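Side-chain contacts in putative baseplate protein (Unidentified phage, PDB 2FSD), which probably recognises receptors on the surface of the host Lactococcus lactis through its beta-barrel head domain, as the receptor-binding protein of a lactococcal phage: residues Leu39-Ala42 with Ser43-Ser47; Thr99-His103 with Gly104-Leu108. All coordinates share one frame; numbering follows the deposited sequence.

Contact 1 (Leu39-Ala42 with Ser43-Ser47); sequences LNRA and SGVGS
Arg41 and Ala42 meet Val45 and Gly46 round a type II beta turn that runs from Ala42 to Val45. The turn closes the end of strand 34-41 and starts the loop that leads to strand 50-56 of the antiparallel barrel. The CB of Arg41 points toward residues 43-47. Its CG lies beside the backbone N (chi1 -65°), and the chain runs extended from CG to NE. The two side chains, Arg41 and Val45, cross at about a right angle. The aliphatic root of the arginine packs on the valine, with Arg41 CB 3.9 Å from Val45 CG1. Both side chains also touch Ile67 of strand 59-68. Further out, the guanidinium reaches the loop backbone. Gly46 O sits at its edge and takes a weak hydrogen bond from Arg41 NH1, 2.7 Å long but bent to 130° at the hydrogen. Ser47 O lies over one face, 3.8 Å above the plane and offset toward the rim. Thr48 O is a stronger partner of NH1, and Gly49 O takes a weak bond from NH2. One guanidinium thus gathers several carbonyls of the loop. Ala42 comes last. Its CB is 4.2 Å from Val45 CG2, while its carbonyl accepts the turn bond. Val45 N lies 3.3 Å from Ala42 O, tilted 31° from the carbonyl plane.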
loop_
_atom_site.group_PDB
_atom_site.type_symbol
_atom_site.label_atom_id
_atom_site.label_comp_id
_atom_site.label_asym_id
_atom_site.label_seq_id
_atom_site.Cartn_x
_atom_site.Cartn_y
_atom_site.Cartn_z
ATOM N N LEU A 39 -12.148 6.528 12.121
ATOM C CA LEU A 39 -11.012 6.844 12.964
ATOM C C LEU A 39 -11.190 8.277 13.440
ATOM O O LEU A 39 -11.938 9.050 12.828
ATOM C CB LEU A 39 -9.690 6.716 12.217
ATOM C CG LEU A 39 -9.112 5.316 12.049
ATOM C CD1 LEU A 39 -10.033 4.454 11.200
ATOM C CD2 LEU A 39 -7.713 5.412 11.428
ATOM N N ASN A 40 -10.515 8.602 14.539
ATOM C CA ASN A 40 -10.373 9.985 14.995
ATOM C C ASN A 40 -9.245 10.620 14.201
ATOM O O ASN A 40 -8.159 10.051 14.108
ATOM C CB ASN A 40 -10.082 10.036 16.510
ATOM C CG ASN A 40 -11.133 9.265 17.332
ATOM O OD1 ASN A 40 -12.332 9.420 17.110
ATOM N ND2 ASN A 40 -10.678 8.413 18.255
ATOM N N ARG A 41 -9.509 11.778 13.612
ATOM C CA ARG A 41 -8.513 12.461 12.795
ATOM C C ARG A 41 -7.619 13.381 13.625
ATOM O O ARG A 41 -8.098 14.125 14.503
ATOM C CB ARG A 41 -9.179 13.268 11.684
ATOM C CG ARG A 41 -9.910 12.417 10.661
ATOM C CD ARG A 41 -11.067 13.180 10.095
ATOM N NE ARG A 41 -11.927 12.371 9.230
ATOM C CZ ARG A 41 -11.976 12.451 7.900
ATOM N NH1 ARG A 41 -11.191 13.285 7.232
ATOM N NH2 ARG A 41 -12.831 11.691 7.227
ATOM N N ALA A 42 -6.322 13.333 13.307
ATOM C CA ALA A 42 -5.295 14.136 13.983
ATOM C C ALA A 42 -5.469 15.600 13.612
ATOM O O ALA A 42 -6.162 15.927 12.651
ATOM C CB ALA A 42 -3.887 13.637 13.589
ATOM N N SER A 43 -4.838 16.493 14.365
ATOM C CA SER A 43 -4.936 17.917 14.068
ATOM C C SER A 43 -4.449 18.251 12.645
ATOM O O SER A 43 -3.574 17.582 12.084
ATOM C CB SER A 43 -4.186 18.755 15.109
ATOM O OG SER A 43 -3.030 18.110 15.588
ATOM N N GLY A 44 -5.063 19.272 12.056
ATOM C CA GLY A 44 -4.699 19.726 10.723
ATOM C C GLY A 44 -5.325 18.910 9.610
ATOM O O GLY A 44 -5.276 19.301 8.437
ATOM N N VAL A 45 -5.921 17.778 9.971
ATOM C CA VAL A 45 -6.496 16.874 8.988
ATOM C C VAL A 45 -7.887 17.380 8.691
ATOM O O VAL A 45 -8.618 17.766 9.610
ATOM C CB VAL A 45 -6.538 15.426 9.521
ATOM C CG1 VAL A 45 -7.298 14.499 8.553
ATOM C CG2 VAL A 45 -5.120 14.934 9.758
ATOM N N GLY A 46 -8.250 17.385 7.414
ATOM C CA GLY A 46 -9.570 17.853 6.997
ATOM C C GLY A 46 -10.712 16.960 7.460
ATOM O O GLY A 46 -10.496 15.829 7.900
ATOM N N SER A 47 -11.931 17.480 7.334
ATOM C CA SER A 47 -13.151 16.804 7.783
ATOM C C SER A 47 -13.862 16.008 6.671
ATOM O O SER A 47 -14.704 15.143 6.952
ATOM C CB SER A 47 -14.108 17.842 8.352
ATOM O OG SER A 47 -14.314 18.866 7.396
#

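Contact 2 (Thr99-His103 with Gly104-Leu108)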
loop_
_atom_site.group_PDB
_atom_site.type_symbol
_atom_site.label_atom_id
_atom_site.label_comp_id
_atom_site.label_asym_id
_atom_site.label_seq_id
_atom_site.Cartn_x
_atom_site.Cartn_y
_atom_site.Cartn_z
ATOM N N THR A 99 -2.340 7.048 -2.560
ATOM C CA THR A 99 -2.172 8.142 -3.508
ATOM C C THR A 99 -2.308 9.504 -2.819
ATOM O O THR A 99 -3.000 9.625 -1.811
ATOM C CB THR A 99 -3.176 8.028 -4.665
ATOM O OG1 THR A 99 -4.502 7.868 -4.144
ATOM C CG2 THR A 99 -2.812 6.842 -5.551
ATOM N N PHE A 100 -1.571 10.493 -3.333
ATOM C CA PHE A 100 -1.892 11.907 -3.107
ATOM C C PHE A 100 -2.691 12.362 -4.318
ATOM O O PHE A 100 -2.545 11.815 -5.417
ATOM C CB PHE A 100 -0.640 12.793 -3.006
ATOM C CG PHE A 100 0.193 12.578 -1.768
ATOM C CD1 PHE A 100 -0.258 13.000 -0.522
ATOM C CD2 PHE A 100 1.458 12.010 -1.860
ATOM C CE1 PHE A 100 0.526 12.823 0.614
ATOM C CE2 PHE A 100 2.252 11.834 -0.724
ATOM C CZ PHE A 100 1.785 12.244 0.509
ATOM N N TYR A 101 -3.518 13.378 -4.116
ATOM C CA TYR A 101 -4.333 13.920 -5.181
ATOM C C TYR A 101 -4.646 15.406 -5.010
ATOM O O TYR A 101 -5.122 15.826 -3.969
ATOM C CB TYR A 101 -5.663 13.164 -5.279
ATOM C CG TYR A 101 -6.569 13.821 -6.283
ATOM C CD1 TYR A 101 -6.387 13.601 -7.640
ATOM C CD2 TYR A 101 -7.558 14.725 -5.882
ATOM C CE1 TYR A 101 -7.178 14.213 -8.564
ATOM C CE2 TYR A 101 -8.361 15.360 -6.817
ATOM C CZ TYR A 101 -8.164 15.088 -8.155
ATOM O OH TYR A 101 -8.944 15.693 -9.115
ATOM N N SER A 102 -4.396 16.182 -6.058
ATOM C CA SER A 102 -4.968 17.527 -6.192
ATOM C C SER A 102 -4.994 17.886 -7.667
ATOM O O SER A 102 -4.184 17.378 -8.445
ATOM C CB SER A 102 -4.156 18.577 -5.422
ATOM O OG SER A 102 -2.976 18.916 -6.128
ATOM N N HIS A 103 -5.927 18.758 -8.041
ATOM C CA HIS A 103 -5.987 19.323 -9.394
ATOM C C HIS A 103 -5.806 18.277 -10.497
ATOM O O HIS A 103 -5.018 18.468 -11.415
ATOM C CB HIS A 103 -4.942 20.439 -9.549
ATOM C CG HIS A 103 -5.125 21.570 -8.584
ATOM N ND1 HIS A 103 -4.073 22.134 -7.891
ATOM C CD2 HIS A 103 -6.241 22.223 -8.178
ATOM C CE1 HIS A 103 -4.534 23.097 -7.110
ATOM N NE2 HIS A 103 -5.846 23.171 -7.265
ATOM N N GLY A 104 -6.538 17.171 -10.384
ATOM C CA GLY A 104 -6.594 16.161 -11.436
ATOM C C GLY A 104 -5.309 15.379 -11.618
ATOM O O GLY A 104 -5.108 14.762 -12.661
ATOM N N ASN A 105 -4.442 15.398 -10.602
ATOM C CA ASN A 105 -3.138 14.736 -10.671
ATOM C C ASN A 105 -2.902 13.833 -9.454
ATOM O O ASN A 105 -3.138 14.240 -8.317
ATOM C CB ASN A 105 -2.024 15.787 -10.809
ATOM C CG ASN A 105 -2.081 16.539 -12.155
ATOM O OD1 ASN A 105 -1.386 16.189 -13.110
ATOM N ND2 ASN A 105 -2.921 17.567 -12.225
ATOM N N LEU A 106 -2.446 12.608 -9.705
ATOM C CA LEU A 106 -2.156 11.637 -8.642
ATOM C C LEU A 106 -0.655 11.394 -8.510
ATOM O O LEU A 106 0.059 11.310 -9.499
ATOM C CB LEU A 106 -2.851 10.297 -8.916
ATOM C CG LEU A 106 -4.379 10.281 -8.850
ATOM C CD1 LEU A 106 -4.951 9.198 -9.764
ATOM C CD2 LEU A 106 -4.864 10.088 -7.427
ATOM N N SER A 107 -0.195 11.269 -7.274
ATOM C CA SER A 107 1.197 10.934 -6.989
ATOM C C SER A 107 1.280 9.828 -5.932
ATOM O O SER A 107 0.324 9.594 -5.199
ATOM C CB SER A 107 1.951 12.194 -6.537
ATOM O OG SER A 107 1.038 13.151 -6.019
ATOM N N LEU A 108 2.431 9.159 -5.876
ATOM C CA LEU A 108 2.704 8.135 -4.868
ATOM C C LEU A 108 2.793 8.721 -3.451
ATOM O O LEU A 108 3.662 9.553 -3.164
ATOM C CB LEU A 108 4.011 7.382 -5.188
ATOM C CG LEU A 108 4.337 6.180 -4.276
ATOM C CD1 LEU A 108 3.368 5.040 -4.515
ATOM C CD2 LEU A 108 5.769 5.672 -4.449
#
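The Phe100 ring has Leu108 O at its edge, near the ring plane, 3.5 Å from Phe100 CD2. Ser107 O approaches the same ring obliquely. Met128 and Lys131 also touch this buried side chain. The Tyr101 ring, beyond the other surface of the sheet, is met obliquely by Leu106 CD2, Asn105 O and Gly104 N. Its CG stands opposite the backbone N (chi1 174°), which carries the ring along the hairpin to the turn. There Tyr101 OH accepts a weak hydrogen bond from Gly104 N at 3.1 Å. These groups belong to a beta hairpin of strands 94-102 and 105-114, closed by a type I' turn from Ser102 to Asn105. Phe100 with Ser107, and Ser102 with Asn105, are hydrogen-bonded pairs. Phe100 N donates to Ser107 O at 2.8 Å, and Asn105 N to Ser102 O at 2.9 Å. Tyr101 and Leu106 form the non-hydrogen-bonded pair between them, with Tyr101 CD1 3.8 Å from Leu106 CD2. Leu106 CD2 also reaches Thr99 CB at 3.8 Å and lies nearest to Phe100 O, at 3.5 Å, touching three successive residues. Leu106 also packs on Leu106 of the second subunit. On the Phe100 side, Ser107 OG lies 3.5 Å from Phe100 CB, and Ser102 OG is hydrogen-bonded to Lys131 NZ. The chemistry implies a hairpin set by backbone bonds. Within it, apolar packing is on the Tyr101 and Leu106 surface. On the other, Phe100 lies among polar side chains and packs on Met128. The tyrosine hydroxyl adds a weak polar link to the turn.

Contacts 1 and 2 are both surface contacts on the same barrel. Their centres lie 19 Å apart and their nearest atoms about 11 Å, so they do not touch. Each lies round a turn, but the turns differ in type. Contact 1 leaves strand 34-41 for a loop. Contact 2 joins two neighbouring strands directly in a hairpin and lies farther from the centre of the chain. In contact 1 a charged side chain collects loop carbonyls. In contact 2 regular strand pairing does most of the work, with aromatic and leucine packing added. Only contact 2 touches the second subunit of the assembly.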